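Local atomic coordinates of conserved hypothetical protein TM0937 (PDB entry 2ESH), a protein that is of unknown function but, as a member of the PadR-like family with a winged helix-turn-helix fold, is probably a DNA-binding transcriptional regulator. Residues 22-28 against 77-82; 9-14 against 43-49; 16-20 against 89-93. One frame throughout, in Å; residues are numbered along the deposited sequence. Where two conformers were deposited one is given.

Interaction 1 of 3, residues 22-28 against 77-82; sequences VAEKPSH and RKIYRI
Ser27 and Tyr80 join the backbones by two hydrogen bonds, one antiparallel bridge between the loop after helix 8-24 and strand 77-82. Tyr80 N gives a nearly straight bond of 2.9 Å to Ser27 O. Ser27 N returns a more bent bond of 3.2 Å to Tyr80 O. Ser27 OG turns to Glu31 instead. One water extends the link, giving a hydrogen to Val22 O and accepting one from Ile82 N.

The imidazole of His28 is met both over a face and at an edge. Arg77 CD sits over one face, 4.0 Å from the centroid of the His28 ring, a CH-pi contact. With chi1 at 57°, His28 CG lies between its own N and C, and the ring stands against the bent aliphatic chain of Arg77. Ile79 CD1 comes to the imidazole edge. Without the imidazole, as with an alanine here, Arg77 CD would probably lose the face it lies on and its chain would be freer to swing.

The remaining packing is aliphatic. Pro26 CB meets Ile79 CG2 at 3.9 Å, and Ala23 CB meets Ile82 CG2 at 4.1 Å. Val22 CG1 rests on the Tyr80 carbonyl and near Tyr80 CB.

Strand 77-82 pairs on its other edge with strand 65-70, making the wing hairpin of a winged helix. The single bridge, with its two backbone hydrogen bonds and the water, thus ties the loop to this strand, while apolar side chains pack round it.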
loop_
_atom_site.group_PDB
_atom_site.type_symbol
_atom_site.label_atom_id
_atom_site.label_comp_id
_atom_site.label_asym_id
_atom_site.label_seq_id
_atom_site.Cartn_x
_atom_site.Cartn_y
_atom_site.Cartn_z
ATOM N N VAL A 22 4.660 1.933 5.735
ATOM C CA VAL A 22 4.644 2.402 7.111
ATOM C C VAL A 22 4.944 1.356 8.230
ATOM O O VAL A 22 5.667 1.699 9.153
ATOM C CB VAL A 22 3.433 3.149 7.451
ATOM C CG1 VAL A 22 3.499 3.499 8.923
ATOM C CG2 VAL A 22 3.263 4.422 6.521
ATOM N N ALA A 23 4.360 0.133 8.161
ATOM C CA ALA A 23 4.676 -0.932 9.107
ATOM C C ALA A 23 6.168 -1.197 9.149
ATOM O O ALA A 23 6.739 -1.479 10.201
ATOM C CB ALA A 23 3.920 -2.276 8.767
ATOM N N GLU A 24 6.790 -1.185 7.984
ATOM C CA GLU A 24 8.203 -1.483 7.883
ATOM C C GLU A 24 9.078 -0.386 8.539
ATOM O O GLU A 24 10.069 -0.683 9.206
ATOM C CB GLU A 24 8.519 -1.631 6.381
ATOM C CG GLU A 24 8.080 -3.002 5.809
ATOM C CD GLU A 24 8.523 -3.234 4.359
ATOM O OE1 GLU A 24 8.602 -2.258 3.597
ATOM O OE2 GLU A 24 8.723 -4.401 3.946
ATOM N N LYS A 25 8.706 0.897 8.359
ATOM C CA LYS A 25 9.442 1.973 9.008
ATOM C C LYS A 25 8.542 3.189 9.171
ATOM O O LYS A 25 8.212 3.823 8.175
ATOM C CB LYS A 25 10.652 2.374 8.189
ATOM C CG LYS A 25 11.542 3.473 8.821
ATOM C CD LYS A 25 12.784 3.831 7.970
ATOM C CE LYS A 25 12.379 4.826 6.805
ATOM N NZ LYS A 25 13.437 5.074 5.687
ATOM N N PRO A 26 8.191 3.547 10.434
ATOM C CA PRO A 26 7.333 4.743 10.655
ATOM C C PRO A 26 8.006 5.969 9.980
ATOM O O PRO A 26 9.238 6.021 9.943
ATOM C CB PRO A 26 7.365 4.880 12.163
ATOM C CG PRO A 26 7.704 3.372 12.655
ATOM C CD PRO A 26 8.660 2.922 11.696
ATOM N N SER A 27 7.212 6.877 9.370
ATOM C CA SER A 27 7.783 7.961 8.591
ATOM C C SER A 27 6.789 9.001 8.184
ATOM O O SER A 27 5.601 8.896 8.478
ATOM C CB SER A 27 8.518 7.425 7.337
ATOM O OG SER A 27 9.370 8.447 6.747
ATOM N N HIS A 28 7.285 10.034 7.515
ATOM C CA HIS A 28 6.403 11.130 7.049
ATOM C C HIS A 28 6.040 10.983 5.554
ATOM O O HIS A 28 6.690 10.275 4.862
ATOM C CB HIS A 28 7.023 12.483 7.351
ATOM C CG HIS A 28 8.381 12.658 6.750
ATOM N ND1 HIS A 28 9.533 12.263 7.394
ATOM C CD2 HIS A 28 8.772 13.177 5.555
ATOM C CE1 HIS A 28 10.580 12.551 6.631
ATOM N NE2 HIS A 28 10.139 13.080 5.503
ATOM N N ARG A 77 8.034 17.263 11.052
ATOM C CA ARG A 77 7.456 16.215 10.207
ATOM C C ARG A 77 6.563 15.307 11.049
ATOM O O ARG A 77 6.995 14.832 12.083
ATOM C CB ARG A 77 8.585 15.346 9.632
ATOM C CG ARG A 77 9.613 16.063 8.807
ATOM C CD ARG A 77 8.941 16.492 7.528
ATOM N NE ARG A 77 9.931 17.142 6.698
ATOM C CZ ARG A 77 9.785 17.438 5.401
ATOM N NH1 ARG A 77 8.668 17.142 4.733
ATOM N NH2 ARG A 77 10.787 18.037 4.789
ATOM N N LYS A 78 5.341 15.068 10.591
ATOM C CA LYS A 78 4.353 14.224 11.236
ATOM C C LYS A 78 4.646 12.766 10.921
ATOM O O LYS A 78 4.568 12.360 9.756
ATOM C CB LYS A 78 2.994 14.614 10.718
ATOM C CG LYS A 78 1.873 14.035 11.555
ATOM C CD LYS A 78 0.554 14.649 11.260
ATOM C CE LYS A 78 -0.435 14.378 12.351
ATOM N NZ LYS A 78 -1.773 15.088 12.115
ATOM N N ILE A 79 5.077 11.981 11.933
ATOM C CA ILE A 79 5.441 10.525 11.781
ATOM C C ILE A 79 4.241 9.567 11.926
ATOM O O ILE A 79 3.511 9.549 12.930
ATOM C CB ILE A 79 6.515 10.150 12.743
ATOM C CG1 ILE A 79 7.740 11.117 12.610
ATOM C CG2 ILE A 79 6.998 8.700 12.472
ATOM C CD1 ILE A 79 8.359 11.225 11.188
ATOM N N TYR A 80 4.000 8.777 10.898
ATOM C CA TYR A 80 2.923 7.752 10.878
ATOM C C TYR A 80 3.465 6.438 11.352
ATOM O O TYR A 80 4.587 6.081 11.028
ATOM C CB TYR A 80 2.336 7.573 9.473
ATOM C CG TYR A 80 1.650 8.780 9.034
ATOM C CD1 TYR A 80 0.237 8.893 9.178
ATOM C CD2 TYR A 80 2.382 9.881 8.526
ATOM C CE1 TYR A 80 -0.438 10.068 8.845
ATOM C CE2 TYR A 80 1.716 11.087 8.199
ATOM C CZ TYR A 80 0.288 11.151 8.350
ATOM O OH TYR A 80 -0.415 12.297 8.016
ATOM N N ARG A 81 2.646 5.702 12.107
ATOM C CA ARG A 81 3.067 4.430 12.735
ATOM C C ARG A 81 1.875 3.460 12.696
ATOM O O ARG A 81 0.709 3.864 12.925
ATOM C CB ARG A 81 3.561 4.737 14.182
ATOM C CG ARG A 81 3.779 3.581 15.140
ATOM C CD ARG A 81 4.542 4.051 16.442
ATOM N NE ARG A 81 5.619 5.038 16.160
ATOM C CZ ARG A 81 6.942 4.795 16.188
ATOM N NH1 ARG A 81 7.416 3.552 16.472
ATOM N NH2 ARG A 81 7.806 5.798 15.917
ATOM N N ILE A 82 2.121 2.205 12.371
ATOM C CA ILE A 82 0.969 1.226 12.340
ATOM C C ILE A 82 0.414 0.937 13.775
ATOM O O ILE A 82 1.190 0.823 14.726
ATOM C CB ILE A 82 1.277 -0.116 11.523
ATOM C CG1 ILE A 82 -0.065 -0.789 11.110
ATOM C CG2 ILE A 82 2.262 -1.018 12.306
ATOM C CD1 ILE A 82 0.034 -1.818 10.020
HETATM O O HOH W 1 4.547 1.520 11.780
#

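Interaction 2 of 3, residues 9-14 against 43-49; sequences FRGWWL and IPGIGHM
Arg10 NH1 donates to Met49 O over 2.7 Å, a hydrogen bond with an N-H...O angle of 148°. The oxygen lies somewhat off the guanidinium plane, and the donor is tilted from the carbonyl plane. The arginine chain reaches out with CG anti to the backbone N (chi1 -154°) and then bends at chi3, which brings the guanidinium round to the loop. On the way, Arg10 CD passes 3.4 Å from Ile46 O. His48 CB comes beside Arg10 NH1, 3.1 Å away, and the His48 ring is turned steeply to the guanidinium, the planes 80° apart.

Below this polar end the contact is apolar. Ile46 sits in the middle, with its branches shared out. Its CD1 touches the indole at Trp13 CD1, 3.3 Å away, while its CG2 comes to the edge of the Phe9 ring. Ile43 also splits between the two aromatics. Ile43 CG1 approaches the indole 4.1 Å from Trp13 CZ2. Ile43 CG2 is 3.9 Å from Phe9 CE2.

Met49 curls back through bends at chi2 and chi3. Its methyl, Met49 CE, reaches the indole edge, 3.6 Å from Trp13 CD1. Further back, Leu14 CD1 packs at 3.7 Å against Met49 CB and runs past the methionine in the opposite direction.

A type II turn from Ile43 to Ile46 sets both isoleucines toward the helix. The loop joins helix 29-37 to helix 52-61, which are consistent with the helix-turn-helix pair of a PadR-like domain, and it closes over the N-terminal part of helix 8-24.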
loop_
_atom_site.group_PDB
_atom_site.type_symbol
_atom_site.label_atom_id
_atom_site.label_comp_id
_atom_site.label_asym_id
_atom_site.label_seq_id
_atom_site.Cartn_x
_atom_site.Cartn_y
_atom_site.Cartn_z
ATOM N N PHE A 9 -9.041 -0.991 -8.136
ATOM C CA PHE A 9 -7.964 -1.820 -7.708
ATOM C C PHE A 9 -6.737 -1.008 -7.298
ATOM O O PHE A 9 -6.066 -1.339 -6.328
ATOM C CB PHE A 9 -7.625 -2.754 -8.854
ATOM C CG PHE A 9 -6.407 -3.560 -8.635
ATOM C CD1 PHE A 9 -6.438 -4.673 -7.824
ATOM C CD2 PHE A 9 -5.219 -3.196 -9.217
ATOM C CE1 PHE A 9 -5.301 -5.438 -7.591
ATOM C CE2 PHE A 9 -4.088 -3.975 -8.994
ATOM C CZ PHE A 9 -4.161 -5.099 -8.167
ATOM N N ARG A 10 -6.456 0.065 -8.040
ATOM C CA ARG A 10 -5.274 0.935 -7.866
ATOM C C ARG A 10 -5.277 1.562 -6.429
ATOM O O ARG A 10 -4.230 1.573 -5.725
ATOM C CB ARG A 10 -5.336 2.050 -8.948
ATOM C CG ARG A 10 -4.007 2.618 -9.332
ATOM C CD ARG A 10 -4.069 4.020 -9.979
ATOM N NE ARG A 10 -4.489 4.932 -8.935
ATOM C CZ ARG A 10 -3.682 5.637 -8.138
ATOM N NH1 ARG A 10 -2.351 5.598 -8.302
ATOM N NH2 ARG A 10 -4.236 6.401 -7.179
ATOM N N GLY A 11 -6.463 2.095 -6.064
ATOM C CA GLY A 11 -6.858 2.469 -4.695
ATOM C C GLY A 11 -6.461 1.445 -3.617
ATOM O O GLY A 11 -5.778 1.785 -2.674
ATOM N N TRP A 12 -6.763 0.169 -3.864
ATOM C CA TRP A 12 -6.550 -0.873 -2.910
ATOM C C TRP A 12 -5.063 -1.156 -2.857
ATOM O O TRP A 12 -4.453 -1.331 -1.833
ATOM C CB TRP A 12 -7.346 -2.111 -3.358
ATOM C CG TRP A 12 -7.143 -3.255 -2.423
ATOM C CD1 TRP A 12 -7.812 -3.452 -1.270
ATOM C CD2 TRP A 12 -6.218 -4.357 -2.555
ATOM N NE1 TRP A 12 -7.351 -4.595 -0.634
ATOM C CE2 TRP A 12 -6.384 -5.180 -1.395
ATOM C CE3 TRP A 12 -5.296 -4.742 -3.531
ATOM C CZ2 TRP A 12 -5.692 -6.383 -1.198
ATOM C CZ3 TRP A 12 -4.595 -5.947 -3.345
ATOM C CH2 TRP A 12 -4.782 -6.746 -2.179
ATOM N N TRP A 13 -4.475 -1.170 -4.025
ATOM C CA TRP A 13 -3.072 -1.484 -4.154
ATOM C C TRP A 13 -2.208 -0.347 -3.581
ATOM O O TRP A 13 -1.147 -0.607 -2.989
ATOM C CB TRP A 13 -2.776 -1.716 -5.632
ATOM C CG TRP A 13 -1.419 -2.283 -5.839
ATOM C CD1 TRP A 13 -0.282 -1.601 -6.085
ATOM C CD2 TRP A 13 -1.058 -3.641 -5.735
ATOM N NE1 TRP A 13 0.768 -2.473 -6.238
ATOM C CE2 TRP A 13 0.319 -3.734 -5.996
ATOM C CE3 TRP A 13 -1.786 -4.821 -5.521
ATOM C CZ2 TRP A 13 1.011 -4.965 -5.988
ATOM C CZ3 TRP A 13 -1.084 -6.072 -5.514
ATOM C CH2 TRP A 13 0.281 -6.122 -5.736
ATOM N N LEU A 14 -2.648 0.907 -3.738
ATOM C CA LEU A 14 -1.943 2.022 -3.084
ATOM C C LEU A 14 -2.020 1.983 -1.496
ATOM O O LEU A 14 -0.995 1.969 -0.798
ATOM C CB LEU A 14 -2.451 3.388 -3.659
ATOM C CG LEU A 14 -1.627 4.643 -3.220
ATOM C CD1 LEU A 14 -0.119 4.655 -3.682
ATOM C CD2 LEU A 14 -2.370 5.969 -3.636
ATOM N N ILE A 43 2.708 -4.372 -12.600
ATOM C CA ILE A 43 1.231 -4.507 -12.685
ATOM C C ILE A 43 0.664 -3.625 -13.790
ATOM O O ILE A 43 0.686 -2.426 -13.654
ATOM C CB ILE A 43 0.471 -4.033 -11.346
ATOM C CG1 ILE A 43 1.082 -4.654 -10.075
ATOM C CG2 ILE A 43 -1.092 -4.234 -11.443
ATOM C CD1 ILE A 43 0.916 -6.186 -9.957
ATOM N N PRO A 44 0.152 -4.227 -14.899
ATOM C CA PRO A 44 -0.354 -3.436 -16.041
ATOM C C PRO A 44 -1.391 -2.359 -15.682
ATOM O O PRO A 44 -2.391 -2.634 -14.987
ATOM C CB PRO A 44 -0.972 -4.515 -16.949
ATOM C CG PRO A 44 -0.148 -5.732 -16.658
ATOM C CD PRO A 44 0.063 -5.676 -15.183
ATOM N N GLY A 45 -1.114 -1.125 -16.113
ATOM C CA GLY A 45 -2.074 -0.052 -16.018
ATOM C C GLY A 45 -2.086 0.793 -14.755
ATOM O O GLY A 45 -2.817 1.796 -14.711
ATOM N N ILE A 46 -1.314 0.435 -13.725
ATOM C CA ILE A 46 -1.486 1.125 -12.453
ATOM C C ILE A 46 -0.681 2.420 -12.217
ATOM O O ILE A 46 -1.263 3.464 -11.810
ATOM C CB ILE A 46 -1.575 0.193 -11.194
ATOM C CG1 ILE A 46 -0.213 -0.238 -10.724
ATOM C CG2 ILE A 46 -2.496 -1.010 -11.417
ATOM C CD1 ILE A 46 -0.237 -0.574 -9.249
ATOM N N GLY A 47 0.628 2.358 -12.459
ATOM C CA GLY A 47 1.490 3.558 -12.344
ATOM C C GLY A 47 1.904 3.670 -10.887
ATOM O O GLY A 47 2.887 3.004 -10.435
ATOM N N HIS A 48 1.286 4.604 -10.157
ATOM C CA HIS A 48 1.227 6.004 -10.565
ATOM C C HIS A 48 2.471 6.573 -9.813
ATOM O O HIS A 48 3.600 6.522 -10.411
ATOM C CB HIS A 48 -0.070 6.689 -10.132
ATOM C CG HIS A 48 -0.621 7.663 -11.134
ATOM N ND1 HIS A 48 0.157 8.274 -12.101
ATOM C CD2 HIS A 48 -1.880 8.135 -11.313
ATOM C CE1 HIS A 48 -0.599 9.073 -12.837
ATOM N NE2 HIS A 48 -1.837 9.008 -12.377
ATOM N N MET A 49 2.360 6.949 -8.505
ATOM C CA MET A 49 1.384 6.382 -7.547
ATOM C C MET A 49 0.376 7.475 -6.967
ATOM O O MET A 49 -0.799 7.578 -7.447
ATOM C CB MET A 49 2.133 5.535 -6.460
ATOM C CG MET A 49 2.426 3.939 -6.779
ATOM S SD MET A 49 1.067 2.646 -6.548
ATOM C CE MET A 49 1.887 1.231 -5.773
#

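Interaction 3 of 3, residues 16-20 against 89-93; sequences STILL and YLREI
Leu19 points its CD2 methyl into the edge of the Tyr89 ring, close to the ring plane, with Leu19 CD2 3.4 Å from Tyr89 CD2. The two side chains meet obliquely. Leu19 CG stands anti to the backbone N (chi1 -166°), which carries the branch out from helix 16-20 toward helix 89-93.

Leu90 passes Leu19 in the opposite direction. Its CD1 methyl is 4.0 Å from Leu19 CD2 and equally near Leu19 CG. The same methyl lies loosely over the backbone of segment 16-20, 4.3 Å from both Ser16 O and Leu20 N.

Ile93 faces Ser16. Its CD1 is 3.2 Å from Ser16 OG, a close approach of a methyl to a hydroxyl. That hydroxyl is already hydrogen-bonded to Trp12 O within its own helix, so its polarity is met there and the serine offers a small surface to the isoleucine.

The axes of the two short segments come within 10.7 Å of each other, and the segments run in broadly opposed directions, 130° apart. Helix 84-116 covers one side of helix 8-24. Elsewhere on helix 8-24, Ile18 packs on Val55 and Leu56 of helix 52-61. Strand 77-82 packs alongside, and Tyr89 stacks on Phe64.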
loop_
_atom_site.group_PDB
_atom_site.type_symbol
_atom_site.label_atom_id
_atom_site.label_comp_id
_atom_site.label_asym_id
_atom_site.label_seq_id
_atom_site.Cartn_x
_atom_site.Cartn_y
_atom_site.Cartn_z
ATOM N N SER A 16 -2.662 -0.452 0.443
ATOM C CA SER A 16 -2.061 -1.663 0.932
ATOM C C SER A 16 -0.601 -1.459 1.013
ATOM O O SER A 16 0.011 -1.821 2.000
ATOM C CB SER A 16 -2.389 -2.874 0.032
ATOM O OG SER A 16 -3.815 -3.066 0.184
ATOM N N THR A 17 -0.042 -0.865 -0.043
ATOM C CA THR A 17 1.398 -0.695 -0.139
ATOM C C THR A 17 1.896 0.321 0.868
ATOM O O THR A 17 2.928 0.110 1.495
ATOM C CB THR A 17 1.806 -0.208 -1.539
ATOM O OG1 THR A 17 1.398 -1.183 -2.504
ATOM C CG2 THR A 17 3.290 -0.009 -1.600
ATOM N N ILE A 18 1.157 1.432 0.978
ATOM C CA ILE A 18 1.438 2.450 1.944
ATOM C C ILE A 18 1.398 1.966 3.381
ATOM O O ILE A 18 2.344 2.303 4.160
ATOM C CB ILE A 18 0.587 3.689 1.825
ATOM C CG1 ILE A 18 0.898 4.485 0.523
ATOM C CG2 ILE A 18 0.972 4.639 2.914
ATOM C CD1 ILE A 18 -0.174 5.707 0.311
ATOM N N LEU A 19 0.394 1.165 3.729
ATOM C CA LEU A 19 0.306 0.589 5.087
ATOM C C LEU A 19 1.553 -0.194 5.401
ATOM O O LEU A 19 2.165 -0.038 6.444
ATOM C CB LEU A 19 -0.936 -0.329 5.261
ATOM C CG LEU A 19 -1.409 -0.784 6.673
ATOM C CD1 LEU A 19 -1.539 0.399 7.569
ATOM C CD2 LEU A 19 -2.784 -1.432 6.602
ATOM N N LEU A 20 1.918 -1.049 4.474
ATOM C CA LEU A 20 3.082 -1.866 4.620
ATOM C C LEU A 20 4.306 -1.062 4.780
ATOM O O LEU A 20 5.132 -1.395 5.653
ATOM C CB LEU A 20 3.293 -2.716 3.381
ATOM C CG LEU A 20 4.022 -4.033 3.357
ATOM C CD1 LEU A 20 4.780 -4.158 2.069
ATOM C CD2 LEU A 20 4.923 -4.370 4.458
ATOM N N TYR A 89 -5.834 -5.276 9.636
ATOM C CA TYR A 89 -6.267 -4.890 8.277
ATOM C C TYR A 89 -5.267 -5.430 7.294
ATOM O O TYR A 89 -5.636 -6.038 6.234
ATOM C CB TYR A 89 -6.388 -3.400 8.187
ATOM C CG TYR A 89 -6.882 -2.851 6.896
ATOM C CD1 TYR A 89 -8.259 -2.833 6.594
ATOM C CD2 TYR A 89 -6.015 -2.279 6.008
ATOM C CE1 TYR A 89 -8.731 -2.240 5.434
ATOM C CE2 TYR A 89 -6.483 -1.676 4.823
ATOM C CZ TYR A 89 -7.814 -1.641 4.565
ATOM O OH TYR A 89 -8.228 -1.080 3.429
ATOM N N LEU A 90 -4.013 -5.380 7.704
ATOM C CA LEU A 90 -2.952 -5.981 6.899
ATOM C C LEU A 90 -3.015 -7.483 6.659
ATOM O O LEU A 90 -2.629 -7.961 5.555
ATOM C CB LEU A 90 -1.581 -5.636 7.499
ATOM C CG LEU A 90 -0.363 -5.343 6.595
ATOM C CD1 LEU A 90 -0.580 -4.469 5.356
ATOM C CD2 LEU A 90 0.760 -4.780 7.400
ATOM N N ARG A 91 -3.343 -8.255 7.695
ATOM C CA ARG A 91 -3.590 -9.692 7.535
ATOM C C ARG A 91 -4.770 -9.934 6.545
ATOM O O ARG A 91 -4.750 -10.862 5.797
ATOM C CB ARG A 91 -3.962 -10.342 8.867
ATOM C CG ARG A 91 -2.849 -10.480 9.861
ATOM C CD ARG A 91 -3.405 -11.053 11.241
ATOM N NE ARG A 91 -2.394 -10.980 12.280
ATOM C CZ ARG A 91 -1.265 -11.718 12.323
ATOM N NH1 ARG A 91 -0.957 -12.651 11.392
ATOM N NH2 ARG A 91 -0.439 -11.521 13.341
ATOM N N GLU A 92 -5.799 -9.127 6.585
ATOM C CA GLU A 92 -6.850 -9.207 5.579
ATOM C C GLU A 92 -6.319 -8.947 4.151
ATOM O O GLU A 92 -6.775 -9.566 3.241
ATOM C CB GLU A 92 -7.923 -8.175 5.874
ATOM C CG GLU A 92 -8.832 -8.458 7.121
ATOM C CD GLU A 92 -10.014 -7.410 7.201
ATOM O OE1 GLU A 92 -9.781 -6.187 7.006
ATOM O OE2 GLU A 92 -11.199 -7.816 7.384
ATOM N N ILE A 93 -5.357 -8.053 3.964
ATOM C CA ILE A 93 -4.753 -7.759 2.653
ATOM C C ILE A 93 -3.897 -8.930 2.251
ATOM O O ILE A 93 -3.889 -9.364 1.090
ATOM C CB ILE A 93 -3.851 -6.523 2.771
ATOM C CG1 ILE A 93 -4.717 -5.280 2.591
ATOM C CG2 ILE A 93 -2.675 -6.586 1.743
ATOM C CD1 ILE A 93 -4.130 -4.055 3.255
#

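All three contacts use helix 8-24: interaction 2 its N-terminal part, interaction 3 its middle, interaction 1 its C-terminal end and the loop beyond. Interaction 3 lies nearest the centre of the chain and is apolar, with half of its touching residues buried. Interactions 1 and 2 lie on opposite sides of that centre and mix polar bonds with packing. In interaction 1 the bonds are between backbones, at a strand; in interaction 2 an arginine side chain bonds to a carbonyl of an irregular loop. Interaction 3 touches both neighbours: Ile82 CD1 is 3.7 Å from Leu19 CD1, and Trp12 CZ2 is 4.1 Å from Ile93 CG1.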